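Local coordinates for protein inorganic pyrophosphatase (Shewanella sp. AS-11, PDB 6LL8) that probably catalyses the hydrolysis of diphosphate to two phosphates, as a metal-dependent family II enzyme of the DHH group, at residues A[142-147]-A[161-166]. Sequence-based numbering, arbitrary orientation. Where two conformers were deposited one is given.
Sequences CAILSD and IRCVEA. With MG (magnesium ion), chain D; MG (magnesium ion), chain F; 2PN (imidodiphosphoric acid), chain I.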
loop_
_atom_site.group_PDB
_atom_site.type_symbol
_atom_site.label_atom_id
_atom_site.label_comp_id
_atom_site.label_asym_id
_atom_site.label_seq_id
_atom_site.Cartn_x
_atom_site.Cartn_y
_atom_site.Cartn_z
ATOM N N CYS A 142 6.026 12.550 -1.049
ATOM C CA CYS A 142 4.974 12.231 -0.060
ATOM C C CYS A 142 4.748 10.725 -0.018
ATOM O O CYS A 142 4.576 10.152 1.079
ATOM C CB CYS A 142 3.676 12.945 -0.369
ATOM S SG CYS A 142 3.718 14.713 -0.064
ATOM N N ALA A 143 4.665 10.077 -1.169
ATOM C CA ALA A 143 4.440 8.626 -1.167
ATOM C C ALA A 143 5.527 7.898 -0.382
ATOM O O ALA A 143 5.220 6.964 0.388
ATOM C CB ALA A 143 4.382 8.100 -2.574
ATOM N N ILE A 144 6.786 8.306 -0.530
ATOM C CA ILE A 144 7.887 7.601 0.151
ATOM C C ILE A 144 7.805 7.884 1.649
ATOM O O ILE A 144 8.032 6.978 2.454
ATOM C CB ILE A 144 9.245 7.990 -0.455
ATOM C CG1 ILE A 144 9.324 7.691 -1.956
ATOM C CG2 ILE A 144 10.361 7.274 0.305
ATOM C CD1 ILE A 144 10.428 8.406 -2.662
ATOM N N LEU A 145 7.521 9.119 2.034
ATOM C CA LEU A 145 7.338 9.449 3.460
ATOM C C LEU A 145 6.210 8.625 4.058
ATOM O O LEU A 145 6.278 8.225 5.228
ATOM C CB LEU A 145 7.058 10.939 3.600
ATOM C CG LEU A 145 8.259 11.845 3.393
ATOM C CD1 LEU A 145 7.765 13.261 3.149
ATOM C CD2 LEU A 145 9.220 11.793 4.565
ATOM N N SER A 146 5.146 8.370 3.310
ATOM C CA SER A 146 4.001 7.578 3.797
ATOM C C SER A 146 4.414 6.117 3.946
ATOM O O SER A 146 4.234 5.531 5.028
ATOM C CB SER A 146 2.825 7.743 2.873
ATOM O OG SER A 146 1.719 7.115 3.454
ATOM N N ASP A 147 4.918 5.525 2.879
ATOM C CA ASP A 147 5.259 4.089 2.922
ATOM C C ASP A 147 6.331 3.783 3.956
ATOM O O ASP A 147 6.287 2.724 4.572
ATOM C CB ASP A 147 5.735 3.617 1.561
ATOM C CG ASP A 147 4.649 2.981 0.731
ATOM O OD1 ASP A 147 3.506 3.398 0.888
ATOM O OD2 ASP A 147 4.946 2.144 -0.162
ATOM N N ILE A 161 15.666 7.264 1.792
ATOM C CA ILE A 161 16.017 8.544 2.446
ATOM C C ILE A 161 16.654 9.464 1.424
ATOM O O ILE A 161 16.261 10.643 1.311
ATOM C CB ILE A 161 16.897 8.310 3.664
ATOM C CG1 ILE A 161 16.138 7.511 4.717
ATOM C CG2 ILE A 161 17.363 9.649 4.211
ATOM C CD1 ILE A 161 16.963 7.049 5.886
ATOM N N ARG A 162 17.632 8.955 0.674
ATOM C CA ARG A 162 18.306 9.782 -0.345
ATOM C C ARG A 162 17.293 10.241 -1.385
ATOM O O ARG A 162 17.361 11.384 -1.847
ATOM C CB ARG A 162 19.417 8.986 -1.010
ATOM C CG ARG A 162 20.615 8.672 -0.119
ATOM C CD ARG A 162 21.801 8.111 -0.904
ATOM N NE ARG A 162 21.388 7.019 -1.792
ATOM C CZ ARG A 162 21.544 5.718 -1.560
ATOM N NH1 ARG A 162 22.174 5.296 -0.480
ATOM N NH2 ARG A 162 21.102 4.836 -2.436
ATOM N N CYS A 163 16.357 9.372 -1.747
ATOM C CA CYS A 163 15.337 9.745 -2.729
ATOM C C CYS A 163 14.458 10.886 -2.189
ATOM O O CYS A 163 14.198 11.861 -2.894
ATOM C CB CYS A 163 14.614 8.454 -3.046
ATOM S SG CYS A 163 13.538 8.670 -4.449
ATOM N N VAL A 164 13.996 10.763 -0.951
ATOM C CA VAL A 164 13.175 11.848 -0.353
ATOM C C VAL A 164 13.986 13.154 -0.348
ATOM O O VAL A 164 13.427 14.206 -0.666
ATOM C CB VAL A 164 12.666 11.477 1.035
ATOM C CG1 VAL A 164 12.182 12.702 1.805
ATOM C CG2 VAL A 164 11.563 10.447 0.923
ATOM N N GLU A 165 15.248 13.093 0.058
ATOM C CA GLU A 165 16.053 14.333 0.116
ATOM C C GLU A 165 16.134 14.957 -1.281
ATOM O O GLU A 165 15.999 16.184 -1.428
ATOM C CB GLU A 165 17.427 14.003 0.688
ATOM C CG GLU A 165 17.376 13.675 2.170
ATOM C CD GLU A 165 18.662 13.139 2.766
ATOM O OE1 GLU A 165 19.543 12.726 1.987
ATOM O OE2 GLU A 165 18.708 13.052 4.012
ATOM N N ALA A 166 16.409 14.151 -2.309
ATOM C CA ALA A 166 16.562 14.676 -3.685
ATOM C C ALA A 166 15.225 15.229 -4.186
ATOM O O ALA A 166 15.159 16.310 -4.781
ATOM C CB ALA A 166 17.052 13.597 -4.601
HETATM MG MG MG D . 4.010 0.736 -1.479
HETATM MG MG MG F . 1.596 2.314 0.909
HETATM P P1 2PN I . 2.292 -0.832 0.684
HETATM O O1 2PN I . 1.211 -0.991 -0.381
HETATM O O2 2PN I . 1.936 0.210 1.711
HETATM O O3 2PN I . 3.647 -0.581 0.050
HETATM N N1 2PN I . 2.403 -2.279 1.459
HETATM P P2 2PN I . 2.011 -2.829 2.965
HETATM O O4 2PN I . 1.170 -4.075 2.706
HETATM O O5 2PN I . 1.200 -1.759 3.665
HETATM O O6 2PN I . 3.298 -3.154 3.683
HETATM O O HOH W 1 0.837 2.398 3.162
HETATM O O HOH W 2 1.180 4.629 0.390
#
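The carboxylate of Asp147 bridges two magnesium ions at the end of helix 134-147, in the DHH-family active site between the protein's two lobes. Its OD2 lies 2.1 Å from the magnesium of chain D, which also binds O3 of imidodiphosphoric acid, while OD1 holds the magnesium of chain F at 2.2 Å, beside two waters and ligand atom O2. Asp15, Asp73 and His95 complete the first site, and Asp13 joins the second. With each oxygen tied to its own metal, rotation of the carboxylate is restrained.

Asp147 thus illustrates a metal ligand at the end of a helix that is packed, about one turn back, against another helix through apolar side chains. The segments 142-147 and 161-166 run roughly antiparallel (146°), their axes 9.7 Å apart at closest approach. Ile144 and Val164 have the nearest CA atoms across the two segments, 6.8 Å apart. Their side chains slide past one another in opposite senses; with Ile144 CG1 beside the backbone N (chi1 -58°), CG2 is left anti to that N, and this methyl presses on Val164 CG2 at a tight 3.4 Å. The same valine methyl also lies against Ile144 CB.

Leu145 meets Val164 almost at right angles and also touches Met183 of helix 176-187, whereas Ile144 also touches Asn118 and Thr119 of helix 117-128. At the far end of the isoleucine, CD1 reaches SG of Cys163 at 3.6 Å, a less certain contact, since Cys163 was modelled in two conformers. The valine's other methyl, CG1, stands 4.1 Å from Leu145 CD2.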